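Local coordinates for protein toxin-antitoxin system antitoxin MntA family (PDB 6M6U) that neutralises its cognate toxin HepT mostly by successively transferring three AMP units from ATP onto a toxin tyrosine, and binds its own promoter, at residues Lys19-Tyr24 with Asp74-Ser79; Gln84-Gln89 with Glu101-Lys106. The protein carries 2 engineered substitutions. One frame throughout, in Å; residues are numbered along the deposited sequence.

Interaction 1: residues Lys19-Tyr24 with Asp74-Ser79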
ATOM      1  N   LYS E  19      14.385  15.431  28.870  1.00 59.04           N
ATOM      2  CA  LYS E  19      13.365  15.632  29.902  1.00 62.75           C
ATOM      3  C   LYS E  19      12.240  14.608  29.786  1.00 60.93           C
ATOM      4  O   LYS E  19      11.062  14.925  29.974  1.00 59.18           O
ATOM      5  CB  LYS E  19      12.809  17.055  29.855  1.00 65.77           C
ATOM      6  CG  LYS E  19      13.855  18.131  30.062  1.00 73.15           C
ATOM      7  CD  LYS E  19      13.328  19.474  29.616  1.00 79.69           C
ATOM      8  CE  LYS E  19      12.983  19.442  28.137  1.00 85.12           C
ATOM      9  NZ  LYS E  19      12.059  20.543  27.773  1.00 87.66           N
ATOM     10  N   LEU E  20      12.610  13.370  29.466  1.00 57.83           N
ATOM     11  CA  LEU E  20      11.642  12.285  29.395  1.00 49.62           C
ATOM     12  C   LEU E  20      10.991  12.069  30.756  1.00 45.11           C
ATOM     13  O   LEU E  20      11.633  12.216  31.797  1.00 45.89           O
ATOM     14  CB  LEU E  20      12.338  11.012  28.924  1.00 47.78           C
ATOM     15  CG  LEU E  20      11.501   9.787  28.582  1.00 47.30           C
ATOM     16  CD1 LEU E  20      10.532  10.105  27.460  1.00 44.21           C
ATOM     17  CD2 LEU E  20      12.440   8.660  28.180  1.00 48.75           C
ATOM     18  N   GLN E  21       9.716  11.728  30.746  1.00 44.16           N
ATOM     19  CA  GLN E  21       9.001  11.550  32.005  1.00 47.27           C
ATOM     20  C   GLN E  21       8.313  10.200  32.123  1.00 46.86           C
ATOM     21  O   GLN E  21       8.247   9.651  33.223  1.00 50.52           O
ATOM     22  CB  GLN E  21       7.962  12.672  32.190  1.00 50.78           C
ATOM     23  CG  GLN E  21       8.571  14.056  32.340  1.00 57.94           C
ATOM     24  CD  GLN E  21       7.555  15.168  32.163  1.00 64.11           C
ATOM     25  OE1 GLN E  21       6.419  14.928  31.752  1.00 68.98           O
ATOM     26  NE2 GLN E  21       7.962  16.394  32.465  1.00 65.71           N
ATOM     27  N   LEU E  22       7.786   9.658  31.027  1.00 42.57           N
ATOM     28  CA  LEU E  22       7.036   8.412  31.080  1.00 43.04           C
ATOM     29  C   LEU E  22       7.302   7.607  29.819  1.00 44.01           C
ATOM     30  O   LEU E  22       7.320   8.164  28.720  1.00 45.25           O
ATOM     31  CB  LEU E  22       5.525   8.674  31.226  1.00 38.90           C
ATOM     32  CG  LEU E  22       5.039   9.312  32.533  1.00 37.54           C
ATOM     33  CD1 LEU E  22       3.639   9.889  32.375  1.00 43.24           C
ATOM     34  CD2 LEU E  22       5.075   8.323  33.695  1.00 32.03           C
ATOM     35  N   ILE E  23       7.519   6.302  29.984  1.00 49.17           N
ATOM     36  CA  ILE E  23       7.573   5.351  28.875  1.00 43.47           C
ATOM     37  C   ILE E  23       6.510   4.290  29.115  1.00 37.14           C
ATOM     38  O   ILE E  23       6.459   3.694  30.198  1.00 36.42           O
ATOM     39  CB  ILE E  23       8.956   4.687  28.737  1.00 45.06           C
ATOM     40  CG1 ILE E  23      10.047   5.720  28.457  1.00 42.48           C
ATOM     41  CG2 ILE E  23       8.933   3.644  27.633  1.00 42.40           C
ATOM     42  CD1 ILE E  23      11.420   5.108  28.304  1.00 33.77           C
ATOM     43  N   TYR E  24       5.669   4.052  28.111  1.00 33.31           N
ATOM     44  CA  TYR E  24       4.682   2.982  28.150  1.00 36.50           C
ATOM     45  C   TYR E  24       4.842   2.090  26.937  1.00 38.47           C
ATOM     46  O   TYR E  24       5.031   2.574  25.815  1.00 39.25           O
ATOM     47  CB  TYR E  24       3.237   3.491  28.153  1.00 39.29           C
ATOM     48  CG  TYR E  24       2.852   4.292  29.361  1.00 46.40           C
ATOM     49  CD1 TYR E  24       2.527   3.670  30.556  1.00 45.89           C
ATOM     50  CD2 TYR E  24       2.797   5.674  29.300  1.00 47.60           C
ATOM     51  CE1 TYR E  24       2.170   4.407  31.661  1.00 48.13           C
ATOM     52  CE2 TYR E  24       2.442   6.415  30.393  1.00 51.65           C
ATOM     53  CZ  TYR E  24       2.132   5.780  31.573  1.00 51.89           C
ATOM     54  OH  TYR E  24       1.777   6.531  32.667  1.00 59.58           O
ATOM     55  N   ASP E  74       3.853  10.293  20.873  1.00 37.16           N
ATOM     56  CA  ASP E  74       4.075  11.373  21.826  1.00 42.95           C
ATOM     57  C   ASP E  74       2.765  11.625  22.562  1.00 42.41           C
ATOM     58  O   ASP E  74       1.791  12.090  21.963  1.00 43.73           O
ATOM     59  CB  ASP E  74       4.569  12.634  21.122  1.00 43.87           C
ATOM     60  CG  ASP E  74       4.808  13.795  22.090  1.00 52.34           C
ATOM     61  OD1 ASP E  74       4.836  13.569  23.320  1.00 57.13           O
ATOM     62  OD2 ASP E  74       4.980  14.938  21.618  1.00 55.64           O
ATOM     63  N   LEU E  75       2.738  11.313  23.860  1.00 40.37           N
ATOM     64  CA  LEU E  75       1.507  11.458  24.629  1.00 42.31           C
ATOM     65  C   LEU E  75       1.052  12.910  24.713  1.00 47.78           C
ATOM     66  O   LEU E  75      -0.141  13.174  24.901  1.00 49.08           O
ATOM     67  CB  LEU E  75       1.697  10.882  26.032  1.00 38.15           C
ATOM     68  CG  LEU E  75       1.766   9.357  26.085  1.00 38.83           C
ATOM     69  CD1 LEU E  75       2.201   8.876  27.463  1.00 34.19           C
ATOM     70  CD2 LEU E  75       0.420   8.775  25.712  1.00 34.34           C
ATOM     71  N   ARG E  76       1.978  13.863  24.572  1.00 50.35           N
ATOM     72  CA  ARG E  76       1.632  15.264  24.773  1.00 53.90           C
ATOM     73  C   ARG E  76       0.805  15.829  23.623  1.00 55.45           C
ATOM     74  O   ARG E  76       0.105  16.827  23.814  1.00 58.40           O
ATOM     75  CB  ARG E  76       2.904  16.092  24.980  1.00 50.58           C
ATOM     76  CG  ARG E  76       2.657  17.470  25.568  1.00 50.46           C
ATOM     77  CD  ARG E  76       3.952  18.126  26.044  1.00 51.03           C
ATOM     78  NE  ARG E  76       4.455  17.531  27.278  1.00 53.22           N
ATOM     79  CZ  ARG E  76       3.930  17.759  28.482  1.00 55.94           C
ATOM     80  NH1 ARG E  76       2.880  18.561  28.608  1.00 52.17           N
ATOM     81  NH2 ARG E  76       4.449  17.180  29.561  1.00 50.95           N
ATOM     82  N   SER E  77       0.856  15.212  22.444  1.00 51.71           N
ATOM     83  CA  SER E  77       0.020  15.623  21.326  1.00 50.79           C
ATOM     84  C   SER E  77      -0.964  14.544  20.897  1.00 50.76           C
ATOM     85  O   SER E  77      -1.744  14.770  19.964  1.00 56.25           O
ATOM     86  CB  SER E  77       0.886  16.028  20.127  1.00 49.99           C
ATOM     87  OG  SER E  77       1.508  14.894  19.553  1.00 54.56           O
ATOM     88  N   ALA E  78      -0.957  13.386  21.548  1.00 44.13           N
ATOM     89  CA  ALA E  78      -1.828  12.294  21.153  1.00 37.32           C
ATOM     90  C   ALA E  78      -3.287  12.605  21.485  1.00 39.77           C
ATOM     91  O   ALA E  78      -3.602  13.412  22.368  1.00 39.07           O
ATOM     92  CB  ALA E  78      -1.401  11.000  21.842  1.00 30.63           C
ATOM     93  N   SER E  79      -4.182  11.925  20.771  1.00 36.47           N
ATOM     94  CA  SER E  79      -5.609  12.092  20.971  1.00 35.90           C
ATOM     95  C   SER E  79      -6.013  11.624  22.370  1.00 37.87           C
ATOM     96  O   SER E  79      -5.285  10.896  23.049  1.00 44.07           O
ATOM     97  CB  SER E  79      -6.387  11.312  19.914  1.00 30.18           C
ATOM     98  OG  SER E  79      -6.524   9.963  20.324  1.00 36.73           O
TER
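Tyr24 and Leu75 form the apolar half of a contact across one face of the nucleotidyltransferase sheet, joining strand 20-26 to the loop that follows edge strand 70-74. Strand 40-46 runs between the two, and the side chains meet above it, Leu75 also resting on Ala43. The leucine branch and the tyrosine side chain lie at about a right angle to each other. CD1 of Leu75 comes to the edge of the ring, near its plane, 3.7 Å from CD2 of Tyr24 and 3.8 Å from CE2 of Tyr24. In both residues CG stands beside the backbone N, an arrangement that brings ring and branch together. The phenol end is fixed separately, by a hydrogen bond between Tyr24 OH and Asp100 OD1.

Nearer the surface, Gln21 and Arg76 make a looser polar approach. The amide and guanidinium planes stand 80° apart, almost perpendicular, with the amide oxygen at the guanidinium edge and in its plane. The extended glutamine chain starts from a classic beta bulge, where Gln21 and Leu22 both face Leu45 of the neighbouring strand. Arg76 reaches across from the loop with CG anti to its own backbone N (chi1 -164°) and a bend at chi3, and its NE is hydrogen-bonded to the carbonyl oxygen of Ala46. At its base the loop is folded by an Asx turn: Arg76 N donates to Asp74 OD1 over 3.1 Å, reaching the oxygen from above the carboxylate plane, while OD2 of Asp74 accepts from Leu50 N. At the far end of the arginine, NH2 of Arg76 stops 3.7 Å from OE1 of Gln21, too long for a hydrogen bond.

Interaction 2: residues Gln84-Gln89 with Glu101-Lys106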
ATOM      1  N   GLN E  84      -6.219   7.418  26.520  1.00 36.43           N
ATOM      2  CA  GLN E  84      -6.994   6.508  27.357  1.00 35.23           C
ATOM      3  C   GLN E  84      -6.551   5.061  27.160  1.00 41.76           C
ATOM      4  O   GLN E  84      -6.450   4.297  28.129  1.00 42.53           O
ATOM      5  CB  GLN E  84      -8.485   6.664  27.055  1.00 35.41           C
ATOM      6  CG  GLN E  84      -9.391   5.631  27.718  1.00 40.01           C
ATOM      7  CD  GLN E  84      -9.753   5.980  29.159  1.00 52.84           C
ATOM      8  OE1 GLN E  84      -9.241   6.943  29.732  1.00 51.47           O
ATOM      9  NE2 GLN E  84     -10.656   5.200  29.742  1.00 61.30           N
ATOM     10  N   GLN E  85      -6.279   4.664  25.913  1.00 39.17           N
ATOM     11  CA  GLN E  85      -5.829   3.295  25.665  1.00 41.34           C
ATOM     12  C   GLN E  85      -4.504   3.022  26.368  1.00 39.87           C
ATOM     13  O   GLN E  85      -4.336   1.985  27.023  1.00 37.83           O
ATOM     14  CB  GLN E  85      -5.704   3.033  24.165  1.00 43.04           C
ATOM     15  CG  GLN E  85      -5.270   1.596  23.858  1.00 50.93           C
ATOM     16  CD  GLN E  85      -4.938   1.353  22.389  1.00 52.83           C
ATOM     17  OE1 GLN E  85      -5.229   2.174  21.518  1.00 53.98           O
ATOM     18  NE2 GLN E  85      -4.322   0.212  22.113  1.00 57.59           N
ATOM     19  N   VAL E  86      -3.546   3.948  26.243  1.00 37.88           N
ATOM     20  CA  VAL E  86      -2.274   3.819  26.955  1.00 37.17           C
ATOM     21  C   VAL E  86      -2.515   3.683  28.453  1.00 41.14           C
ATOM     22  O   VAL E  86      -1.937   2.818  29.115  1.00 39.22           O
ATOM     23  CB  VAL E  86      -1.363   5.021  26.646  1.00 35.05           C
ATOM     24  CG1 VAL E  86      -0.126   4.996  27.536  1.00 30.29           C
ATOM     25  CG2 VAL E  86      -0.972   5.017  25.175  1.00 32.76           C
ATOM     26  N   VAL E  87      -3.385   4.538  29.004  1.00 39.54           N
ATOM     27  CA  VAL E  87      -3.676   4.506  30.437  1.00 43.04           C
ATOM     28  C   VAL E  87      -4.350   3.193  30.821  1.00 50.25           C
ATOM     29  O   VAL E  87      -4.129   2.659  31.918  1.00 53.49           O
ATOM     30  CB  VAL E  87      -4.545   5.720  30.826  1.00 43.27           C
ATOM     31  CG1 VAL E  87      -5.216   5.496  32.165  1.00 35.81           C
ATOM     32  CG2 VAL E  87      -3.706   6.986  30.862  1.00 40.89           C
ATOM     33  N   THR E  88      -5.180   2.653  29.930  1.00 54.01           N
ATOM     34  CA  THR E  88      -5.953   1.455  30.242  1.00 54.94           C
ATOM     35  C   THR E  88      -5.101   0.191  30.154  1.00 55.40           C
ATOM     36  O   THR E  88      -4.971  -0.553  31.132  1.00 59.71           O
ATOM     37  CB  THR E  88      -7.155   1.359  29.298  1.00 56.15           C
ATOM     38  OG1 THR E  88      -8.092   2.391  29.618  1.00 55.50           O
ATOM     39  CG2 THR E  88      -7.833  -0.001  29.411  1.00 58.32           C
ATOM     40  N   GLN E  89      -4.513  -0.064  28.987  1.00 51.64           N
ATOM     41  CA  GLN E  89      -3.808  -1.308  28.711  1.00 52.67           C
ATOM     42  C   GLN E  89      -2.294  -1.170  28.769  1.00 52.60           C
ATOM     43  O   GLN E  89      -1.592  -2.163  28.562  1.00 60.23           O
ATOM     44  CB  GLN E  89      -4.194  -1.825  27.329  1.00 57.58           C
ATOM     45  CG  GLN E  89      -3.509  -1.040  26.231  1.00 63.20           C
ATOM     46  CD  GLN E  89      -3.759  -1.599  24.858  1.00 67.30           C
ATOM     47  OE1 GLN E  89      -3.324  -1.027  23.859  1.00 67.82           O
ATOM     48  NE2 GLN E  89      -4.467  -2.720  24.792  1.00 72.05           N
ATOM     49  N   GLU E 101       0.434   8.776  37.621  1.00 44.82           N
ATOM     50  CA  GLU E 101      -0.897   9.005  38.169  1.00 46.77           C
ATOM     51  C   GLU E 101      -1.450  10.363  37.752  1.00 47.14           C
ATOM     52  O   GLU E 101      -2.651  10.481  37.473  1.00 48.11           O
ATOM     53  CB  GLU E 101      -0.855   8.855  39.689  1.00 48.86           C
ATOM     54  CG  GLU E 101      -0.492   7.433  40.111  1.00 55.35           C
ATOM     55  CD  GLU E 101      -0.145   7.303  41.585  1.00 68.96           C
ATOM     56  OE1 GLU E 101      -0.053   6.152  42.065  1.00 74.15           O
ATOM     57  OE2 GLU E 101       0.036   8.339  42.263  1.00 73.09           O
ATOM     58  N   LEU E 102      -0.595  11.390  37.694  1.00 45.21           N
ATOM     59  CA  LEU E 102      -1.016  12.675  37.142  1.00 47.46           C
ATOM     60  C   LEU E 102      -1.568  12.500  35.736  1.00 47.07           C
ATOM     61  O   LEU E 102      -2.672  12.962  35.423  1.00 44.33           O
ATOM     62  CB  LEU E 102       0.154  13.662  37.127  1.00 46.51           C
ATOM     63  CG  LEU E 102       0.726  14.124  38.468  1.00 49.29           C
ATOM     64  CD1 LEU E 102       2.001  14.930  38.247  1.00 56.88           C
ATOM     65  CD2 LEU E 102      -0.289  14.941  39.232  1.00 39.86           C
ATOM     66  N   PHE E 103      -0.811  11.806  34.880  1.00 46.88           N
ATOM     67  CA  PHE E 103      -1.232  11.601  33.498  1.00 48.25           C
ATOM     68  C   PHE E 103      -2.528  10.801  33.423  1.00 51.18           C
ATOM     69  O   PHE E 103      -3.431  11.140  32.648  1.00 57.03           O
ATOM     70  CB  PHE E 103      -0.117  10.900  32.725  1.00 47.75           C
ATOM     71  CG  PHE E 103      -0.518  10.448  31.357  1.00 47.45           C
ATOM     72  CD1 PHE E 103      -0.806  11.372  30.367  1.00 44.84           C
ATOM     73  CD2 PHE E 103      -0.597   9.097  31.057  1.00 49.12           C
ATOM     74  CE1 PHE E 103      -1.170  10.964  29.102  1.00 46.44           C
ATOM     75  CE2 PHE E 103      -0.959   8.676  29.785  1.00 52.51           C
ATOM     76  CZ  PHE E 103      -1.246   9.610  28.808  1.00 51.09           C
ATOM     77  N   ALA E 104      -2.643   9.744  34.230  1.00 43.03           N
ATOM     78  CA  ALA E 104      -3.836   8.906  34.190  1.00 44.85           C
ATOM     79  C   ALA E 104      -5.076   9.685  34.623  1.00 47.85           C
ATOM     80  O   ALA E 104      -6.122   9.626  33.963  1.00 49.22           O
ATOM     81  CB  ALA E 104      -3.632   7.670  35.066  1.00 43.06           C
ATOM     82  N   VAL E 105      -4.973  10.431  35.728  1.00 45.32           N
ATOM     83  CA  VAL E 105      -6.113  11.203  36.226  1.00 42.16           C
ATOM     84  C   VAL E 105      -6.556  12.232  35.191  1.00 41.39           C
ATOM     85  O   VAL E 105      -7.753  12.390  34.917  1.00 42.48           O
ATOM     86  CB  VAL E 105      -5.762  11.867  37.570  1.00 39.16           C
ATOM     87  CG1 VAL E 105      -6.590  13.133  37.775  1.00 41.62           C
ATOM     88  CG2 VAL E 105      -6.003  10.900  38.700  1.00 38.85           C
ATOM     89  N   LYS E 106      -5.596  12.953  34.603  1.00 39.81           N
ATOM     90  CA  LYS E 106      -5.930  13.904  33.547  1.00 40.41           C
ATOM     91  C   LYS E 106      -6.568  13.203  32.351  1.00 43.38           C
ATOM     92  O   LYS E 106      -7.562  13.688  31.797  1.00 43.61           O
ATOM     93  CB  LYS E 106      -4.677  14.668  33.118  1.00 41.95           C
ATOM     94  CG  LYS E 106      -4.871  15.542  31.885  1.00 47.99           C
ATOM     95  CD  LYS E 106      -3.559  16.157  31.424  1.00 52.54           C
ATOM     96  CE  LYS E 106      -3.656  16.661  29.989  1.00 59.91           C
ATOM     97  NZ  LYS E 106      -3.527  18.144  29.890  1.00 65.21           N
TER
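Segments 84-89 and 101-106, parts of helices 80-89 and 97-125, approach to 9.8 Å between their local axes, and their N-to-C directions diverge by 122°, so they cross steeply. The backbones come nearest where CA of Val87 lies 5.8 Å from CA of Ala104, consistent with the small alanine side chain at the crossing. Val87 fills this crossing with both methyls. Its CG1, anti to the backbone N (chi1 162°), reaches 4.0 Å from CB of Ala104, while CG2 turns to the phenylalanine and lies 3.4 Å from CE2 of Phe103, a tight fit. The Phe103 ring receives that methyl obliquely; with CG anti to the backbone N (chi1 171°), the ring reaches out from its helix to meet the valines. Val86 adds a lighter touch, CG1 standing 4.4 Å from CE2 of Phe103. All four residues are buried, and the junction is purely apolar.

On the first helix, Thr88 OG1 folds back to the carbonyl of Gln84, which also accepts the backbone N of Thr88. Segment 101-106 lies in the N-terminal part of helix 97-125, which is important for HepT interaction. Farther along this helix, Thr107 and Ile108 continue the packing on Val87, and Arg59 of a neighbouring HepT chain packs on Ala104. On the sheet side, Val86 rests on Tyr24 and Phe26 of strand 20-26, and Phe103 on Tyr24.

In the fold
Interactions 1 and 2 lie with their centres about 11 Å apart and share one apolar core over the sheet. Val86 CG1 meets Tyr24 CD2 at 3.5 Å, and Phe103 CZ meets Leu75 CD2 at 3.6 Å, so the residues of 84-89 and 101-106 close over the Tyr24–Leu75 pair. The 74-79 loop leads directly into helix 80-89, making the two contacts consecutive along the chain. The magnesium-binding residues lie a short distance away: the side chain of Tyr24 is about 9 Å, and that of Val86 about 8 Å, from that of the engineered Glu41, while the Val86 side chain lies about 9 Å from that of metal ligand Asp71.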